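Local coordinates for lipolytic enzyme, G-D-S-L family (Bacteroides thetaiotaomicron, PDB 7BR2), which metabolises the drug diltiazem in a gut bacterium as an SGNH (GDSL-type) serine esterase, and may also act as a lysophospholipase, at residues K315-I318 / D319-E322; Q345-Q348 / A349-I352. All coordinates share one frame; numbering follows the deposited sequence.

Interactions 1 and 2 are both local but stand on different scaffolds. Residues 315-322 close a beta hairpin about 32 Å from the chain's centre, whereas residues 345-352 form the first turns of helix 344-377, at about 18 Å. Their centres are about 16 Å apart, and Ile-318 CG2 packs 4.0 Å from Gln-345 OE1. In the hairpin Leu-316 to Ile-318 are buried and Asp-320 to Glu-322 exposed; in the helix Gln-345, Tyr-346, Ala-349 and Ile-352 are buried, Gln-347 and Thr-351 exposed. The hairpin combines two mutual backbone bonds with a lysine-glutamate approach; the helix, successive amide bonds with a tyrosine-leucine contact. Arg-443 reaches both, with a salt bridge to Asp-319 and a hydrogen bond to Gln-348.

Interaction 1 of 2, residues K315-I318 / D319-E322; sequences KLLI and DDQE
Ile-318 and Gln-321 bond to each other through both backbone groups: Ile-318 N gives to Gln-321 O at 3.1 Å, and Gln-321 N returns a bond to Ile-318 O at 3.0 Å. This reciprocal pair closes a tight beta hairpin between strands 313-318 and 321-327, with a type I' turn whose corner residues, Asp-319 and Asp-320, both have positive phi (51° and 72°). The next pair, Leu-317 with Glu-322, is non-hydrogen-bonded, and its CA atoms lie 4.5 Å apart. A CA-H...O contact of 3.2 Å from Leu-317 CA to Gln-321 O adds to the backbone join.

On the face carrying Leu-317 and Glu-322, Leu-317 CD2 comes 3.9 Å from Asp-320 OD1, the two side chains running side by side. Farther from the turn, Lys-315 and Glu-322 cross at about a right angle, Lys-315 CD being 3.8 Å from Glu-322 CG. Lys-315 is nearly eclipsed at chi3 (13°), and its fit against the carboxylate is closer than usual, so the exact pose is doubtful. Its NZ stays 4.2 Å from Glu-322 OE1, beyond a salt bridge, although opposite charges at that range would probably attract. With an alanine here, the arm and its amine would be gone, and the Glu-322 carboxylate would probably be freer to turn and lack the nearby positive charge.

Outside the hairpin, strand 443-449 pairs with strand 313-318 and also holds the turn. There the Asp-319 carboxylate is divided between two partners: OD1 accepts from Lys-444 N, while OD2 forms a salt bridge with Arg-443 NH1.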
loop_
_atom_site.group_PDB
_atom_site.type_symbol
_atom_site.label_atom_id
_atom_site.label_comp_id
_atom_site.label_asym_id
_atom_site.label_seq_id
_atom_site.Cartn_x
_atom_site.Cartn_y
_atom_site.Cartn_z
ATOM N N LYS A 315 -26.052 -24.480 -4.839
ATOM C CA LYS A 315 -25.769 -23.218 -5.491
ATOM C C LYS A 315 -25.826 -22.132 -4.434
ATOM O O LYS A 315 -26.805 -22.045 -3.676
ATOM C CB LYS A 315 -26.755 -22.930 -6.610
ATOM C CG LYS A 315 -26.342 -21.741 -7.435
ATOM C CD LYS A 315 -27.297 -21.503 -8.579
ATOM C CE LYS A 315 -28.585 -22.288 -8.461
ATOM N NZ LYS A 315 -29.167 -22.525 -9.817
ATOM N N LEU A 316 -24.741 -21.368 -4.341
ATOM C CA LEU A 316 -24.636 -20.267 -3.400
ATOM C C LEU A 316 -25.162 -19.004 -4.060
ATOM O O LEU A 316 -24.692 -18.624 -5.136
ATOM C CB LEU A 316 -23.192 -20.059 -2.958
ATOM C CG LEU A 316 -22.974 -18.752 -2.191
ATOM C CD1 LEU A 316 -23.797 -18.711 -0.906
ATOM C CD2 LEU A 316 -21.504 -18.543 -1.909
ATOM N N LEU A 317 -26.141 -18.372 -3.420
ATOM C CA LEU A 317 -26.633 -17.063 -3.810
ATOM C C LEU A 317 -26.524 -16.118 -2.622
ATOM O O LEU A 317 -26.738 -16.519 -1.477
ATOM C CB LEU A 317 -28.086 -17.124 -4.288
ATOM C CG LEU A 317 -28.440 -17.982 -5.503
ATOM C CD1 LEU A 317 -28.907 -19.338 -5.052
ATOM C CD2 LEU A 317 -29.515 -17.307 -6.327
ATOM N N ILE A 318 -26.150 -14.872 -2.883
ATOM C CA ILE A 318 -26.131 -13.849 -1.849
ATOM C C ILE A 318 -26.940 -12.682 -2.382
ATOM O O ILE A 318 -26.653 -12.177 -3.477
ATOM C CB ILE A 318 -24.705 -13.415 -1.484
ATOM C CG1 ILE A 318 -23.889 -14.634 -1.038
ATOM C CG2 ILE A 318 -24.746 -12.352 -0.370
ATOM C CD1 ILE A 318 -22.540 -14.312 -0.428
ATOM N N ASP A 319 -27.963 -12.275 -1.631
ATOM C CA ASP A 319 -28.898 -11.247 -2.087
ATOM C C ASP A 319 -29.435 -11.565 -3.484
ATOM O O ASP A 319 -29.577 -10.685 -4.336
ATOM C CB ASP A 319 -28.261 -9.855 -2.040
ATOM C CG ASP A 319 -28.350 -9.229 -0.663
ATOM O OD1 ASP A 319 -28.914 -9.877 0.242
ATOM O OD2 ASP A 319 -27.865 -8.087 -0.496
ATOM N N ASP A 320 -29.645 -12.858 -3.739
ATOM C CA ASP A 320 -30.228 -13.402 -4.967
ATOM C C ASP A 320 -29.301 -13.315 -6.179
ATOM O O ASP A 320 -29.768 -13.407 -7.324
ATOM C CB ASP A 320 -31.587 -12.762 -5.291
ATOM C CG ASP A 320 -32.465 -13.667 -6.169
ATOM O OD1 ASP A 320 -32.513 -14.889 -5.912
ATOM O OD2 ASP A 320 -33.116 -13.163 -7.110
ATOM N N GLN A 321 -27.996 -13.165 -5.969
ATOM C CA GLN A 321 -27.030 -13.207 -7.059
ATOM C C GLN A 321 -26.265 -14.519 -6.984
ATOM O O GLN A 321 -25.651 -14.832 -5.956
ATOM C CB GLN A 321 -26.059 -12.030 -7.017
ATOM C CG GLN A 321 -26.170 -11.099 -8.236
ATOM C CD GLN A 321 -25.720 -11.750 -9.561
ATOM O OE1 GLN A 321 -24.675 -12.422 -9.649
ATOM N NE2 GLN A 321 -26.530 -11.541 -10.609
ATOM N N GLU A 322 -26.290 -15.272 -8.076
ATOM C CA GLU A 322 -25.587 -16.538 -8.112
ATOM C C GLU A 322 -24.088 -16.301 -8.022
ATOM O O GLU A 322 -23.520 -15.534 -8.797
ATOM C CB GLU A 322 -25.956 -17.294 -9.387
ATOM C CG GLU A 322 -25.177 -18.576 -9.589
ATOM C CD GLU A 322 -25.807 -19.492 -10.631
ATOM O OE1 GLU A 322 -26.921 -19.184 -11.126
ATOM O OE2 GLU A 322 -25.191 -20.534 -10.940
#

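Interaction 2 of 2, residues Q345-Q348 / A349-I352; sequences QYQQ and ALTI
Gln-347 O is gripped by two groups of Thr-351, its amide N and its OG1, each at 2.9 Å. They reach the oxygen from opposite faces of the carbonyl plane, the hydroxyl tilted 31° out of it. Thr-351 is able to double the bond because OG1 lies beside its own backbone N (chi1 -52°), which turns the hydroxyl back along the chain toward the residue four positions earlier.

One residue back, Leu-350 N bonds to Tyr-346 O, and the side chains of the same pair meet beside that bond. Leu-350 CG lies 3.7 Å from Tyr-346 CE2, approaching the ring obliquely. Of the two methyls, Leu-350 CD2 is equally near Tyr-346 CE2, with Leu-350 CD1 lying 3.9 Å from Tyr-346 CD2.

Both pairs follow the i to i+4 spacing of an alpha helix, here the opening turns of helix 344-377, and Ala-349 N to Gln-345 O (2.9 Å) and Ile-352 N to Gln-348 O (3.1 Å) complete the run.

Ile-352 packs on Ile-434 and Ile-437 of helix 417-437; on a different side of the helix the Tyr-346 OH is hydrogen-bonded to Leu-274 N. Gln-348 is fully extended, its CG opposite the backbone N (chi1 178°), and its amide is held at both ends: OE1 by Arg-443 NH2, NE2 by the carbonyl oxygens of Ile-437 and Lys-439.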
loop_
_atom_site.group_PDB
_atom_site.type_symbol
_atom_site.label_atom_id
_atom_site.label_comp_id
_atom_site.label_asym_id
_atom_site.label_seq_id
_atom_site.Cartn_x
_atom_site.Cartn_y
_atom_site.Cartn_z
ATOM N N GLN A 345 -21.018 -7.830 -1.265
ATOM C CA GLN A 345 -20.031 -7.143 -0.445
ATOM C C GLN A 345 -18.709 -6.972 -1.187
ATOM O O GLN A 345 -17.984 -6.001 -0.939
ATOM C CB GLN A 345 -19.801 -7.872 0.889
ATOM C CG GLN A 345 -19.221 -9.287 0.797
ATOM C CD GLN A 345 -20.265 -10.406 0.905
ATOM O OE1 GLN A 345 -21.363 -10.318 0.347
ATOM N NE2 GLN A 345 -19.893 -11.490 1.585
ATOM N N TYR A 346 -18.370 -7.893 -2.095
ATOM C CA TYR A 346 -17.163 -7.700 -2.892
ATOM C C TYR A 346 -17.373 -6.610 -3.934
ATOM O O TYR A 346 -16.459 -5.833 -4.208
ATOM C CB TYR A 346 -16.716 -9.001 -3.563
ATOM C CG TYR A 346 -15.260 -8.943 -3.987
ATOM C CD1 TYR A 346 -14.243 -9.231 -3.083
ATOM C CD2 TYR A 346 -14.899 -8.527 -5.269
ATOM C CE1 TYR A 346 -12.917 -9.155 -3.452
ATOM C CE2 TYR A 346 -13.570 -8.438 -5.647
ATOM C CZ TYR A 346 -12.587 -8.757 -4.734
ATOM O OH TYR A 346 -11.258 -8.702 -5.088
ATOM N N GLN A 347 -18.571 -6.527 -4.508
ATOM C CA GLN A 347 -18.885 -5.422 -5.402
ATOM C C GLN A 347 -18.817 -4.078 -4.669
ATOM O O GLN A 347 -18.269 -3.098 -5.196
ATOM C CB GLN A 347 -20.268 -5.648 -6.007
ATOM C CG GLN A 347 -20.352 -6.806 -7.002
ATOM C CD GLN A 347 -19.548 -6.547 -8.269
ATOM O OE1 GLN A 347 -18.593 -7.268 -8.583
ATOM N NE2 GLN A 347 -19.933 -5.517 -9.005
ATOM N N GLN A 348 -19.334 -4.032 -3.437
ATOM C CA GLN A 348 -19.228 -2.839 -2.598
ATOM C C GLN A 348 -17.767 -2.494 -2.328
ATOM O O GLN A 348 -17.344 -1.325 -2.434
ATOM C CB GLN A 348 -19.986 -3.105 -1.293
ATOM C CG GLN A 348 -19.984 -2.008 -0.234
ATOM C CD GLN A 348 -20.762 -2.424 1.000
ATOM O OE1 GLN A 348 -21.297 -3.532 1.050
ATOM N NE2 GLN A 348 -20.813 -1.556 2.007
ATOM N N ALA A 349 -16.969 -3.507 -1.985
ATOM C CA ALA A 349 -15.556 -3.266 -1.739
ATOM C C ALA A 349 -14.872 -2.731 -2.994
ATOM O O ALA A 349 -14.019 -1.842 -2.910
ATOM C CB ALA A 349 -14.893 -4.548 -1.235
ATOM N N LEU A 350 -15.250 -3.249 -4.168
ATOM C CA LEU A 350 -14.668 -2.782 -5.424
ATOM C C LEU A 350 -15.023 -1.320 -5.689
ATOM O O LEU A 350 -14.191 -0.550 -6.193
ATOM C CB LEU A 350 -15.145 -3.663 -6.581
ATOM C CG LEU A 350 -14.551 -5.064 -6.796
ATOM C CD1 LEU A 350 -15.296 -5.738 -7.943
ATOM C CD2 LEU A 350 -13.042 -5.044 -7.095
ATOM N N THR A 351 -16.271 -0.937 -5.390
ATOM C CA THR A 351 -16.662 0.467 -5.468
ATOM C C THR A 351 -15.697 1.342 -4.674
ATOM O O THR A 351 -15.194 2.363 -5.169
ATOM C CB THR A 351 -18.082 0.640 -4.936
ATOM O OG1 THR A 351 -18.967 -0.289 -5.584
ATOM C CG2 THR A 351 -18.546 2.066 -5.172
ATOM N N ILE A 352 -15.437 0.943 -3.427
ATOM C CA ILE A 352 -14.490 1.674 -2.581
ATOM C C ILE A 352 -13.095 1.698 -3.205
ATOM O O ILE A 352 -12.393 2.716 -3.159
ATOM C CB ILE A 352 -14.470 1.064 -1.174
ATOM C CG1 ILE A 352 -15.792 1.386 -0.480
ATOM C CG2 ILE A 352 -13.294 1.612 -0.367
ATOM C CD1 ILE A 352 -16.188 0.364 0.523
#